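Local coordinates for protein D-alanyl-D-alanine carboxypeptidase DacB2 (PDB 4RYE) that shows D,D-carboxypeptidase activity and probably cleaves the terminal D-Ala-D-Ala of peptidoglycan stem peptides in the Mycobacterium tuberculosis cell wall, at residues 42-47 against 148-153; 59-64 against 89-94; 65-70 against 110-115; 118-123 against 139-144; 214-219 against 234-239. All coordinates share one frame; numbering follows the deposited sequence.

Overall arrangement
Contact 1 closes a long loop of chain, and contacts 2, 3 and 4 lie within it; contact 5 follows. Contacts 2 and 3, whose segments alternate along the chain, have centres about 9 Å apart and share the small sheet of strands 66-68 and 88-90 at the outer end of the helical region. At the other end, contact 5 joins strands 218-225 and 228-237 of the six-stranded antiparallel sheet, its centre about 30 Å from that of contact 3. Contact 1 bridges the two regions, with its centre about 11 Å from those of contacts 4 and 5. Ser47, the inferred nucleophile, sits where helices and sheet meet, as in penicillin-binding proteins generally.

Contact 1 of 5, residues 42-47 against 148-153; sequences AHPPAS and GGSGAS
His43 and Ser153 pair through their backbones in both directions, forming an isolated antiparallel bridge of the hydrogen-bonded kind between two loops. His43 N donates to Ser153 O at 3.0 Å, and Ser153 N returns a bond to His43 O at 2.8 Å. Both N-H groups point almost straight at their acceptors, at 167° and 165°. Weaker CA-H...O contacts reinforce the bridge: Ala42 CA approaches Ser153 O, Ala152 CA approaches His43 O, and Pro44 CA lies 3.5 Å from Gly151 O.

Apolar packing continues along the two prolines. The CB and CG edge of the Pro44 ring rests against Ser150 CB, with CG at 3.8 Å from it. Pro45 presents CD to the peptide between Gly151 and Ala152, reaching Ala152 N at 3.7 Å, while its CB meets Ser153 CB at 4.1 Å. The serine hydroxyls turn to partners outside the pair, Ser150 OG to Asp145 and Ser153 OG to Thr136.

A water joins the far ends, accepting from Ala46 N at 2.9 Å and lying 2.8 Å from Ser150 O, one of several acceptors within its reach. The contact thus relies on main-chain polarity and rigid proline rings. It anchors the loop at His43 to Pro45, just ahead of Ser47, the inferred acyl-ester nucleophile, whose OG bonds with Lys50 NZ and Ser102 OG in a pattern consistent with an SxxK active site.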
# COMPACT_ATOMS: atom_id res chain seq x y z
N ALA A 42 16.50 0.77 2.47
CA ALA A 42 15.54 -0.26 2.87
C ALA A 42 15.03 -0.09 4.29
O ALA A 42 15.81 0.16 5.21
CB ALA A 42 16.13 -1.67 2.69
N HIS A 43 13.72 -0.22 4.46
CA HIS A 43 13.06 -0.19 5.76
C HIS A 43 11.92 -1.20 5.71
O HIS A 43 11.50 -1.61 4.62
CB HIS A 43 12.51 1.20 6.09
CG HIS A 43 13.56 2.23 6.37
ND1 HIS A 43 14.35 2.20 7.50
CD2 HIS A 43 13.95 3.32 5.66
CE1 HIS A 43 15.18 3.23 7.48
NE2 HIS A 43 14.96 3.92 6.37
N PRO A 44 11.42 -1.64 6.87
CA PRO A 44 10.26 -2.54 6.87
C PRO A 44 9.04 -1.83 6.29
O PRO A 44 8.84 -0.65 6.56
CB PRO A 44 10.06 -2.85 8.36
CG PRO A 44 11.44 -2.64 8.98
CD PRO A 44 12.00 -1.47 8.22
N PRO A 45 8.25 -2.55 5.48
CA PRO A 45 7.11 -1.93 4.79
C PRO A 45 5.81 -1.91 5.59
O PRO A 45 4.91 -1.15 5.23
CB PRO A 45 6.94 -2.84 3.57
CG PRO A 45 7.35 -4.19 4.07
CD PRO A 45 8.53 -3.90 4.97
N ALA A 46 5.70 -2.73 6.64
CA ALA A 46 4.42 -2.95 7.30
C ALA A 46 3.34 -3.23 6.25
O ALA A 46 3.61 -3.86 5.23
CB ALA A 46 4.04 -1.75 8.18
N SER A 47 2.13 -2.72 6.49
CA SER A 47 0.96 -3.07 5.67
C SER A 47 1.00 -2.55 4.23
O SER A 47 0.15 -2.92 3.42
CB SER A 47 -0.34 -2.61 6.34
OG SER A 47 -0.77 -3.53 7.34
N GLY A 148 10.88 -14.80 9.34
CA GLY A 148 11.94 -14.32 8.47
C GLY A 148 12.36 -12.89 8.77
O GLY A 148 13.25 -12.35 8.12
N GLY A 149 11.71 -12.27 9.76
CA GLY A 149 12.01 -10.90 10.12
C GLY A 149 10.90 -9.92 9.74
O GLY A 149 9.75 -10.32 9.51
N SER A 150 11.26 -8.64 9.68
CA SER A 150 10.30 -7.57 9.42
C SER A 150 10.05 -7.37 7.93
O SER A 150 9.06 -6.75 7.54
CB SER A 150 10.80 -6.24 10.02
OG SER A 150 10.91 -6.32 11.43
N GLY A 151 10.96 -7.88 7.11
CA GLY A 151 10.86 -7.67 5.68
C GLY A 151 11.44 -6.31 5.31
O GLY A 151 11.92 -5.57 6.18
N ALA A 152 11.38 -5.98 4.03
CA ALA A 152 12.03 -4.78 3.55
C ALA A 152 11.39 -4.28 2.27
O ALA A 152 10.95 -5.07 1.44
CB ALA A 152 13.51 -5.04 3.30
N SER A 153 11.36 -2.96 2.13
CA SER A 153 11.13 -2.35 0.82
C SER A 153 11.78 -0.97 0.82
O SER A 153 12.42 -0.59 1.80
CB SER A 153 9.62 -2.26 0.50
OG SER A 153 9.43 -1.94 -0.88
O HOH W 1 6.91 -5.02 7.97

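Contact 2 of 5, residues 59-64 against 89-94; sequences DELDLN and YTARQL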
# COMPACT_ATOMS: atom_id res chain seq x y z
N ASP A 59 -3.75 -11.51 -9.92
CA ASP A 59 -3.23 -12.32 -11.03
C ASP A 59 -3.75 -13.75 -11.03
O ASP A 59 -4.04 -14.31 -12.08
CB ASP A 59 -1.70 -12.35 -11.01
CG ASP A 59 -1.08 -11.09 -11.58
OD1 ASP A 59 -1.83 -10.19 -12.02
OD2 ASP A 59 0.17 -11.01 -11.60
N GLU A 60 -3.87 -14.36 -9.85
CA GLU A 60 -4.11 -15.80 -9.77
C GLU A 60 -5.54 -16.20 -9.43
O GLU A 60 -5.97 -17.31 -9.77
CB GLU A 60 -3.16 -16.44 -8.75
CG GLU A 60 -1.70 -16.08 -8.98
CD GLU A 60 -0.74 -17.06 -8.32
OE1 GLU A 60 -1.19 -18.09 -7.78
OE2 GLU A 60 0.48 -16.79 -8.36
N LEU A 61 -6.26 -15.34 -8.73
CA LEU A 61 -7.55 -15.74 -8.17
C LEU A 61 -8.73 -15.14 -8.93
O LEU A 61 -8.69 -13.97 -9.30
CB LEU A 61 -7.64 -15.34 -6.70
CG LEU A 61 -6.62 -15.92 -5.71
CD1 LEU A 61 -6.79 -15.26 -4.33
CD2 LEU A 61 -6.71 -17.44 -5.61
N ASP A 62 -9.76 -15.93 -9.16
CA ASP A 62 -11.04 -15.41 -9.66
C ASP A 62 -11.68 -14.61 -8.53
O ASP A 62 -11.65 -15.03 -7.37
CB ASP A 62 -11.95 -16.56 -10.08
CG ASP A 62 -13.23 -16.08 -10.75
OD1 ASP A 62 -14.10 -15.49 -10.06
OD2 ASP A 62 -13.39 -16.31 -11.97
N LEU A 63 -12.27 -13.45 -8.85
CA LEU A 63 -12.79 -12.55 -7.82
C LEU A 63 -13.99 -13.14 -7.09
O LEU A 63 -14.29 -12.76 -5.95
CB LEU A 63 -13.18 -11.19 -8.42
CG LEU A 63 -12.07 -10.23 -8.84
CD1 LEU A 63 -12.70 -9.02 -9.53
CD2 LEU A 63 -11.24 -9.79 -7.64
N ASN A 64 -14.67 -14.07 -7.75
CA ASN A 64 -15.83 -14.72 -7.17
C ASN A 64 -15.54 -16.13 -6.64
O ASN A 64 -16.44 -16.82 -6.18
CB ASN A 64 -16.98 -14.76 -8.19
CG ASN A 64 -17.53 -13.38 -8.49
OD1 ASN A 64 -17.91 -12.64 -7.57
ND2 ASN A 64 -17.56 -13.01 -9.76
N TYR A 89 -15.89 -16.94 2.16
CA TYR A 89 -15.63 -15.58 1.70
C TYR A 89 -15.17 -15.62 0.26
O TYR A 89 -14.52 -16.59 -0.15
CB TYR A 89 -14.53 -14.92 2.56
CG TYR A 89 -14.88 -14.87 4.02
CD1 TYR A 89 -14.58 -15.94 4.86
CD2 TYR A 89 -15.54 -13.77 4.57
CE1 TYR A 89 -14.93 -15.92 6.20
CE2 TYR A 89 -15.90 -13.74 5.92
CZ TYR A 89 -15.59 -14.82 6.72
OH TYR A 89 -15.92 -14.80 8.05
N THR A 90 -15.48 -14.59 -0.52
CA THR A 90 -14.95 -14.49 -1.87
C THR A 90 -13.62 -13.76 -1.86
O THR A 90 -13.31 -13.01 -0.92
CB THR A 90 -15.89 -13.72 -2.82
OG1 THR A 90 -15.98 -12.36 -2.38
CG2 THR A 90 -17.28 -14.34 -2.83
N ALA A 91 -12.83 -13.97 -2.91
CA ALA A 91 -11.59 -13.22 -3.08
C ALA A 91 -11.84 -11.72 -3.06
O ALA A 91 -11.05 -10.97 -2.50
CB ALA A 91 -10.90 -13.63 -4.38
N ARG A 92 -12.94 -11.28 -3.68
CA ARG A 92 -13.26 -9.86 -3.72
C ARG A 92 -13.51 -9.34 -2.30
O ARG A 92 -12.97 -8.30 -1.91
CB ARG A 92 -14.49 -9.59 -4.60
CG ARG A 92 -14.98 -8.13 -4.59
CD ARG A 92 -13.86 -7.21 -5.05
NE ARG A 92 -14.20 -5.78 -4.98
CZ ARG A 92 -14.62 -5.06 -6.02
NH1 ARG A 92 -14.78 -5.63 -7.21
NH2 ARG A 92 -14.88 -3.77 -5.87
N GLN A 93 -14.31 -10.07 -1.54
CA GLN A 93 -14.59 -9.70 -0.16
C GLN A 93 -13.30 -9.60 0.63
O GLN A 93 -13.11 -8.68 1.41
CB GLN A 93 -15.54 -10.71 0.50
CG GLN A 93 -16.99 -10.60 0.04
CD GLN A 93 -17.82 -11.83 0.38
OE1 GLN A 93 -17.30 -12.89 0.73
NE2 GLN A 93 -19.14 -11.68 0.29
N LEU A 94 -12.39 -10.55 0.42
CA LEU A 94 -11.14 -10.56 1.16
C LEU A 94 -10.24 -9.41 0.73
O LEU A 94 -9.55 -8.81 1.56
CB LEU A 94 -10.42 -11.92 1.05
CG LEU A 94 -11.12 -13.12 1.70
CD1 LEU A 94 -10.39 -14.44 1.41
CD2 LEU A 94 -11.24 -12.91 3.20
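Leu63 and Arg92 face each other with their side chains starting close together, CB to CB 4.3 Å, alongside the bond that joins their backbones. Arg92 N donates to Leu63 O at 3.0 Å, bent to 147° at the hydrogen, the donor lying in the carbonyl plane on a lone pair. The same oxygen is lined by carbon: Arg92 CB is 3.5 Å away from Leu63 O, and Thr90 CB approaches it as well. With CG anti to the backbone N (chi1 175°), the arginine chain runs on away from Leu63 O and bends at chi2, taking its guanidinium to Glu177 and Asp96.

Ala91 points its methyl into the turn of the other segment. Its CB sits 3.4 Å from Asp62 O and also meets Leu61 CB at 4.4 Å, a looser apolar touch at the point where the chain has just left helix 50-60. The turn is held by Asp62, whose OD1 accepts from Asn64 N at 2.8 Å in an Asx turn, using the lone pair directed away from OD2.

Thr90 and Gln93 form a capping box at the start of helix 91-100. Gln93 N donates to Thr90 OG1 at 3.0 Å, and Thr90 N answers to Gln93 OE1 at 2.8 Å, from above the amide carbonyl plane rather than on a lone pair. Since Ala91 is bonded to the Ser65 backbone, all three amides of the first helical turn have acceptors, and Leu63 O supplies one of them. The partial positive charge expected at this helix start would favour that carbonyl.

Contact 3 of 5, residues 65-70 against 110-115; sequences STVVAD and LAHMLG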
# COMPACT_ATOMS: atom_id res chain seq x y z
N SER A 65 -14.29 -16.56 -6.71
CA SER A 65 -13.94 -17.85 -6.13
C SER A 65 -13.97 -17.71 -4.61
O SER A 65 -13.73 -16.62 -4.08
CB SER A 65 -12.57 -18.35 -6.63
OG SER A 65 -11.54 -17.46 -6.26
N THR A 66 -14.31 -18.79 -3.92
CA THR A 66 -14.48 -18.71 -2.48
C THR A 66 -13.51 -19.59 -1.72
O THR A 66 -12.85 -20.46 -2.29
CB THR A 66 -15.92 -19.08 -2.07
OG1 THR A 66 -16.18 -20.44 -2.43
CG2 THR A 66 -16.93 -18.17 -2.75
N VAL A 67 -13.43 -19.35 -0.41
CA VAL A 67 -12.63 -20.19 0.47
C VAL A 67 -13.39 -20.30 1.78
O VAL A 67 -14.13 -19.39 2.16
CB VAL A 67 -11.22 -19.59 0.72
CG1 VAL A 67 -11.33 -18.27 1.48
CG2 VAL A 67 -10.33 -20.58 1.47
N VAL A 68 -13.24 -21.44 2.45
CA VAL A 68 -13.76 -21.62 3.79
C VAL A 68 -12.64 -21.31 4.76
O VAL A 68 -11.64 -22.02 4.80
CB VAL A 68 -14.25 -23.06 4.01
CG1 VAL A 68 -14.57 -23.29 5.48
CG2 VAL A 68 -15.46 -23.35 3.14
N ALA A 69 -12.78 -20.23 5.51
CA ALA A 69 -11.73 -19.83 6.43
C ALA A 69 -11.51 -20.88 7.51
O ALA A 69 -12.46 -21.45 8.04
CB ALA A 69 -12.06 -18.51 7.07
N ASP A 70 -10.25 -21.15 7.83
CA ASP A 70 -9.99 -22.04 8.96
C ASP A 70 -9.49 -21.26 10.17
O ASP A 70 -9.28 -20.05 10.09
CB ASP A 70 -9.07 -23.21 8.58
CG ASP A 70 -7.76 -22.76 7.97
OD1 ASP A 70 -7.19 -21.75 8.45
OD2 ASP A 70 -7.29 -23.42 7.02
N LEU A 110 -6.42 -14.81 2.23
CA LEU A 110 -5.99 -14.77 0.84
C LEU A 110 -4.79 -15.68 0.63
O LEU A 110 -4.71 -16.38 -0.37
CB LEU A 110 -5.65 -13.34 0.43
CG LEU A 110 -6.86 -12.45 0.13
CD1 LEU A 110 -6.44 -10.98 -0.02
CD2 LEU A 110 -7.61 -12.93 -1.12
N ALA A 111 -3.87 -15.69 1.59
CA ALA A 111 -2.69 -16.56 1.49
C ALA A 111 -3.12 -18.02 1.48
O ALA A 111 -2.50 -18.85 0.81
CB ALA A 111 -1.73 -16.29 2.63
N HIS A 112 -4.16 -18.34 2.24
CA HIS A 112 -4.78 -19.66 2.22
C HIS A 112 -5.22 -20.02 0.79
O HIS A 112 -4.85 -21.09 0.28
CB HIS A 112 -5.96 -19.69 3.22
CG HIS A 112 -6.73 -20.98 3.26
ND1 HIS A 112 -7.67 -21.24 4.23
CD2 HIS A 112 -6.72 -22.06 2.44
CE1 HIS A 112 -8.20 -22.43 4.02
NE2 HIS A 112 -7.65 -22.95 2.94
N MSE A 113 -5.98 -19.14 0.14
CA MSE A 113 -6.41 -19.36 -1.25
C MSE A 113 -5.24 -19.50 -2.21
O MSE A 113 -5.35 -20.17 -3.23
CB MSE A 113 -7.30 -18.22 -1.73
CG MSE A 113 -8.57 -18.05 -0.93
SE MSE A 113 -9.79 -16.71 -1.69
CE MSE A 113 -10.20 -17.68 -3.33
N LEU A 114 -4.11 -18.87 -1.90
CA LEU A 114 -2.97 -18.87 -2.80
C LEU A 114 -2.03 -20.04 -2.57
O LEU A 114 -1.01 -20.15 -3.25
CB LEU A 114 -2.22 -17.55 -2.68
CG LEU A 114 -3.00 -16.36 -3.23
CD1 LEU A 114 -2.41 -15.04 -2.75
CD2 LEU A 114 -3.03 -16.42 -4.76
N GLY A 115 -2.35 -20.91 -1.62
CA GLY A 115 -1.55 -22.10 -1.39
C GLY A 115 -0.82 -22.13 -0.06
O GLY A 115 -0.00 -23.02 0.20
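Val67, in the middle of strand 66-68, lies against Met113 in the last turn of helix 104-113, their CA atoms 6.5 Å apart. Beyond this turn the helix stops in a Schellman motif, with Gly115 at positive phi and its N bonded to His112 O.

Val67 straddles two helix side chains. Its CB presses on CG of the selenomethionine Met113 at 3.5 Å, tighter than usual for carbon, and CG1 lies beside the same chain. Its other branch, CG2, stands over the face of the His112 imidazole, 3.8 Å from the ring centroid and 6° off the normal, a CH-pi contact. The ring reaches this place because His112 CG is anti to the backbone N (chi1 177°). A bend at chi3 carries Met113 CE to Ser65 OG, 3.2 Å away; that hydroxyl is bonded to Asp62 O.

Asp70 approaches the ring obliquely, with OD2 3.3 Å from His112 CE1 and the carboxylate and ring planes 16° apart. His112 ND1 is hydrogen-bonded to Asp73. With two carboxylates this near, the imidazole may be biased toward its protonated form, which would add electrostatic attraction to a contact otherwise made by packing.

Contact 4 of 5, residues 118-123 against 139-144; sequences DVTVAK and TTPSGL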
# COMPACT_ATOMS: atom_id res chain seq x y z
N ASP A 118 3.78 -19.75 3.34
CA ASP A 118 5.11 -19.79 2.72
C ASP A 118 5.06 -19.61 1.20
O ASP A 118 5.86 -18.88 0.63
CB ASP A 118 5.82 -21.10 3.06
CG ASP A 118 6.25 -21.17 4.52
OD1 ASP A 118 5.93 -20.23 5.28
OD2 ASP A 118 6.91 -22.17 4.89
N VAL A 119 4.11 -20.30 0.57
CA VAL A 119 3.92 -20.21 -0.87
C VAL A 119 3.53 -18.80 -1.27
O VAL A 119 4.01 -18.27 -2.28
CB VAL A 119 2.84 -21.21 -1.35
CG1 VAL A 119 2.45 -20.94 -2.78
CG2 VAL A 119 3.34 -22.66 -1.18
N THR A 120 2.67 -18.16 -0.48
CA THR A 120 2.21 -16.82 -0.82
C THR A 120 3.34 -15.81 -0.72
O THR A 120 3.48 -14.93 -1.58
CB THR A 120 1.02 -16.41 0.07
OG1 THR A 120 -0.07 -17.30 -0.17
CG2 THR A 120 0.57 -14.99 -0.23
N VAL A 121 4.16 -15.96 0.30
CA VAL A 121 5.32 -15.09 0.45
C VAL A 121 6.28 -15.30 -0.72
O VAL A 121 6.81 -14.32 -1.27
CB VAL A 121 6.01 -15.29 1.81
CG1 VAL A 121 7.35 -14.54 1.85
CG2 VAL A 121 5.09 -14.81 2.92
N ALA A 122 6.49 -16.55 -1.12
CA ALA A 122 7.35 -16.81 -2.29
C ALA A 122 6.77 -16.17 -3.56
O ALA A 122 7.52 -15.59 -4.35
CB ALA A 122 7.57 -18.29 -2.50
N LYS A 123 5.46 -16.28 -3.75
CA LYS A 123 4.81 -15.62 -4.89
C LYS A 123 4.91 -14.09 -4.85
O LYS A 123 5.08 -13.45 -5.89
CB LYS A 123 3.33 -16.04 -5.00
CG LYS A 123 3.14 -17.51 -5.37
CD LYS A 123 1.65 -17.88 -5.36
CE LYS A 123 1.45 -19.31 -5.85
NZ LYS A 123 0.01 -19.71 -5.81
N THR A 139 8.20 -11.08 4.13
CA THR A 139 8.36 -12.19 5.05
C THR A 139 7.01 -12.72 5.51
O THR A 139 6.91 -13.85 6.00
CB THR A 139 9.17 -11.81 6.30
OG1 THR A 139 8.51 -10.75 6.99
CG2 THR A 139 10.60 -11.39 5.93
N THR A 140 5.97 -11.90 5.38
CA THR A 140 4.59 -12.31 5.67
C THR A 140 3.64 -11.71 4.64
O THR A 140 3.96 -10.69 4.03
CB THR A 140 4.10 -11.83 7.06
OG1 THR A 140 4.08 -10.40 7.09
CG2 THR A 140 4.98 -12.37 8.19
N PRO A 141 2.47 -12.32 4.45
CA PRO A 141 1.48 -11.73 3.53
C PRO A 141 0.93 -10.40 4.04
O PRO A 141 0.53 -9.57 3.23
CB PRO A 141 0.36 -12.77 3.50
CG PRO A 141 1.04 -14.08 3.85
CD PRO A 141 2.10 -13.70 4.86
N SER A 142 0.93 -10.20 5.36
CA SER A 142 0.27 -9.03 5.95
C SER A 142 1.19 -7.84 6.20
O SER A 142 0.72 -6.70 6.33
CB SER A 142 -0.39 -9.42 7.27
OG SER A 142 0.61 -9.75 8.22
N GLY A 143 2.49 -8.10 6.30
CA GLY A 143 3.45 -7.06 6.65
C GLY A 143 3.78 -7.08 8.13
O GLY A 143 4.59 -6.30 8.62
N LEU A 144 3.12 -7.97 8.86
CA LEU A 144 3.47 -8.20 10.25
C LEU A 144 4.87 -8.79 10.29
O LEU A 144 5.32 -9.37 9.31
CB LEU A 144 2.48 -9.17 10.90
CG LEU A 144 1.07 -8.63 11.19
CD1 LEU A 144 0.15 -9.74 11.69
CD2 LEU A 144 1.17 -7.52 12.21
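Val121 packs on the 139-144 loop from helix 117-130, and its two methyls do nearly all the touching. From CB the side chain splits. CG1, anti to the backbone N (chi1 170°), lies along the Thr139 backbone, 4.1 Å from Thr139 CA. CG2 takes the other direction, beside the backbone N, and is the more engaged branch: it meets Thr139 O at 3.7 Å, Thr140 CA at 3.8 Å and the CD corner of the Pro141 ring at 3.7 Å. Valine and proline side chains cross at about a right angle, with one methyl against one corner of the ring. One position earlier in the helix, Thr120 adds a lighter touch, its CG2 4.2 Å from Pro141 CG, while its hydroxyl turns back to Gly116 O.

Several polar groups of the loop bond to one another, while Thr139 OG1 turns to Gly149 O. Thr140 OG1 accepts from Gly143 N at 2.9 Å in an ST motif and donates to Leu144 O at 2.7 Å, in the carbonyl plane on a lone pair. In an overlapping ST turn, Ser142 OG accepts from Leu144 N at 3.1 Å. Gly143 allows the positive phi (97°) that the tight bend needs.

Chemically, then, the helix supplies a hydrocarbon surface to a loop that keeps its own shape through internal bonds. The loop also carries Ser142 O, a hydrogen-bond acceptor for Lys50, the proton acceptor by similarity, so the packing on Pro141 lies one residue before a carbonyl that bonds to the active-site lysine.

Contact 5 of 5, residues 214-219 against 234-239; sequences AARKTF and MMYGLV
Arg216 is sandwiched between Tyr236 and Leu238. Its guanidinium lies flat over the tyrosine, centres 4.5 Å apart and planes at 4°, with the hydroxyl end of Tyr236 beneath its middle, while Leu238 CD1 lies over the opposite face, toward its rim. An extended chain from CG to NE lays Arg216 CD over the same ring face, 3.9 Å from the Tyr236 centroid. Ala214 O approaches this ring at its edge, 3.6 Å from Tyr236 CE1.

Next to this stack along the chain, the strands are joined out of step. Lys217 N donates to Gly237 O at 2.9 Å, whereas the return bond from Gly237 N to Lys217 O is weak. Tyr236 and Gly237 both face Lys217, a G1 beta bulge in which Tyr236 takes positive phi (56°). Pairing then recovers in regular form: Phe219 N donates to Met234 O at 2.9 Å, and Met234 N donates to Phe219 O at 2.8 Å.

The hairpin of strands 218-225 and 228-237 lies within the six-stranded sheet, with 204-212 next to 218-225 and 22-27 next to 228-237. Helix 246-259 packs on the Phe219 and Met234 side chains, whereas Thr218 OG1 turns to Pro45 O and the Tyr236 ring stacks on His43, tying the hairpin to the loop that precedes helix 50-60.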
# COMPACT_ATOMS: atom_id res chain seq x y z
N ALA A 214 8.66 -1.85 14.24
CA ALA A 214 9.90 -1.87 13.45
C ALA A 214 9.84 -0.98 12.21
O ALA A 214 10.85 -0.38 11.82
CB ALA A 214 10.26 -3.30 13.07
N ALA A 215 8.67 -0.89 11.57
CA ALA A 215 8.51 -0.09 10.36
C ALA A 215 8.27 1.38 10.65
O ALA A 215 8.51 2.23 9.78
CB ALA A 215 7.36 -0.63 9.52
N ARG A 216 7.78 1.67 11.85
CA ARG A 216 7.15 2.96 12.13
C ARG A 216 6.03 3.19 11.10
O ARG A 216 5.39 2.23 10.65
CB ARG A 216 8.19 4.08 12.18
CG ARG A 216 9.21 3.85 13.29
CD ARG A 216 10.33 4.88 13.32
NE ARG A 216 11.25 4.56 14.40
CZ ARG A 216 12.25 5.34 14.80
NH1 ARG A 216 12.47 6.50 14.22
NH2 ARG A 216 13.03 4.94 15.80
N LYS A 217 5.77 4.43 10.71
CA LYS A 217 4.64 4.68 9.79
C LYS A 217 5.06 4.57 8.34
O LYS A 217 6.10 5.10 7.95
CB LYS A 217 4.01 6.06 10.02
CG LYS A 217 3.58 6.32 11.46
CD LYS A 217 2.67 7.54 11.54
CE LYS A 217 1.42 7.30 10.71
NZ LYS A 217 0.36 8.28 10.97
N THR A 218 4.26 3.88 7.54
CA THR A 218 4.51 3.81 6.10
C THR A 218 3.26 4.21 5.31
O THR A 218 2.14 4.13 5.81
CB THR A 218 4.98 2.41 5.65
OG1 THR A 218 3.97 1.45 5.99
CG2 THR A 218 6.29 2.03 6.33
N PHE A 219 3.45 4.61 4.07
CA PHE A 219 2.34 4.96 3.21
C PHE A 219 2.79 4.94 1.77
O PHE A 219 3.93 5.32 1.46
CB PHE A 219 1.78 6.35 3.56
CG PHE A 219 0.69 6.81 2.63
CD1 PHE A 219 -0.61 6.36 2.78
CD2 PHE A 219 0.97 7.70 1.60
CE1 PHE A 219 -1.62 6.78 1.93
CE2 PHE A 219 -0.03 8.12 0.73
CZ PHE A 219 -1.33 7.66 0.90
N MSE A 234 6.16 6.96 1.50
CA MSE A 234 6.79 7.56 2.66
C MSE A 234 7.05 6.43 3.64
O MSE A 234 6.17 5.60 3.87
CB MSE A 234 5.85 8.59 3.28
CG MSE A 234 5.62 9.80 2.39
SE MSE A 234 3.94 10.73 2.80
CE MSE A 234 4.15 10.93 4.72
N MSE A 235 8.25 6.36 4.20
CA MSE A 235 8.58 5.27 5.11
C MSE A 235 9.23 5.74 6.39
O MSE A 235 9.79 6.85 6.45
CB MSE A 235 9.52 4.25 4.44
CG MSE A 235 9.12 3.76 3.07
SE MSE A 235 10.25 2.23 2.57
CE MSE A 235 9.34 0.83 3.60
N TYR A 236 9.17 4.89 7.40
CA TYR A 236 9.95 5.04 8.62
C TYR A 236 9.76 6.38 9.32
O TYR A 236 10.73 7.06 9.67
CB TYR A 236 11.43 4.81 8.31
CG TYR A 236 12.21 4.35 9.51
CD1 TYR A 236 11.90 3.16 10.14
CD2 TYR A 236 13.25 5.11 10.02
CE1 TYR A 236 12.62 2.73 11.25
CE2 TYR A 236 13.97 4.70 11.12
CZ TYR A 236 13.65 3.50 11.73
OH TYR A 236 14.35 3.08 12.83
N GLY A 237 8.51 6.76 9.55
CA GLY A 237 8.22 8.06 10.12
C GLY A 237 7.41 8.00 11.40
O GLY A 237 6.65 7.06 11.62
N LEU A 238 7.59 9.02 12.24
CA LEU A 238 6.79 9.16 13.44
C LEU A 238 6.31 10.61 13.55
O LEU A 238 7.09 11.54 13.39
CB LEU A 238 7.59 8.77 14.68
CG LEU A 238 7.95 7.29 14.81
CD1 LEU A 238 8.83 7.05 16.02
CD2 LEU A 238 6.69 6.43 14.87
N VAL A 239 5.01 10.78 13.81
CA VAL A 239 4.43 12.11 13.96
C VAL A 239 4.71 12.69 15.34
O VAL A 239 4.45 12.06 16.36
CB VAL A 239 2.91 12.09 13.70
CG1 VAL A 239 2.33 13.50 13.87
CG2 VAL A 239 2.62 11.56 12.32
O HOH W 2 11.52 7.81 12.38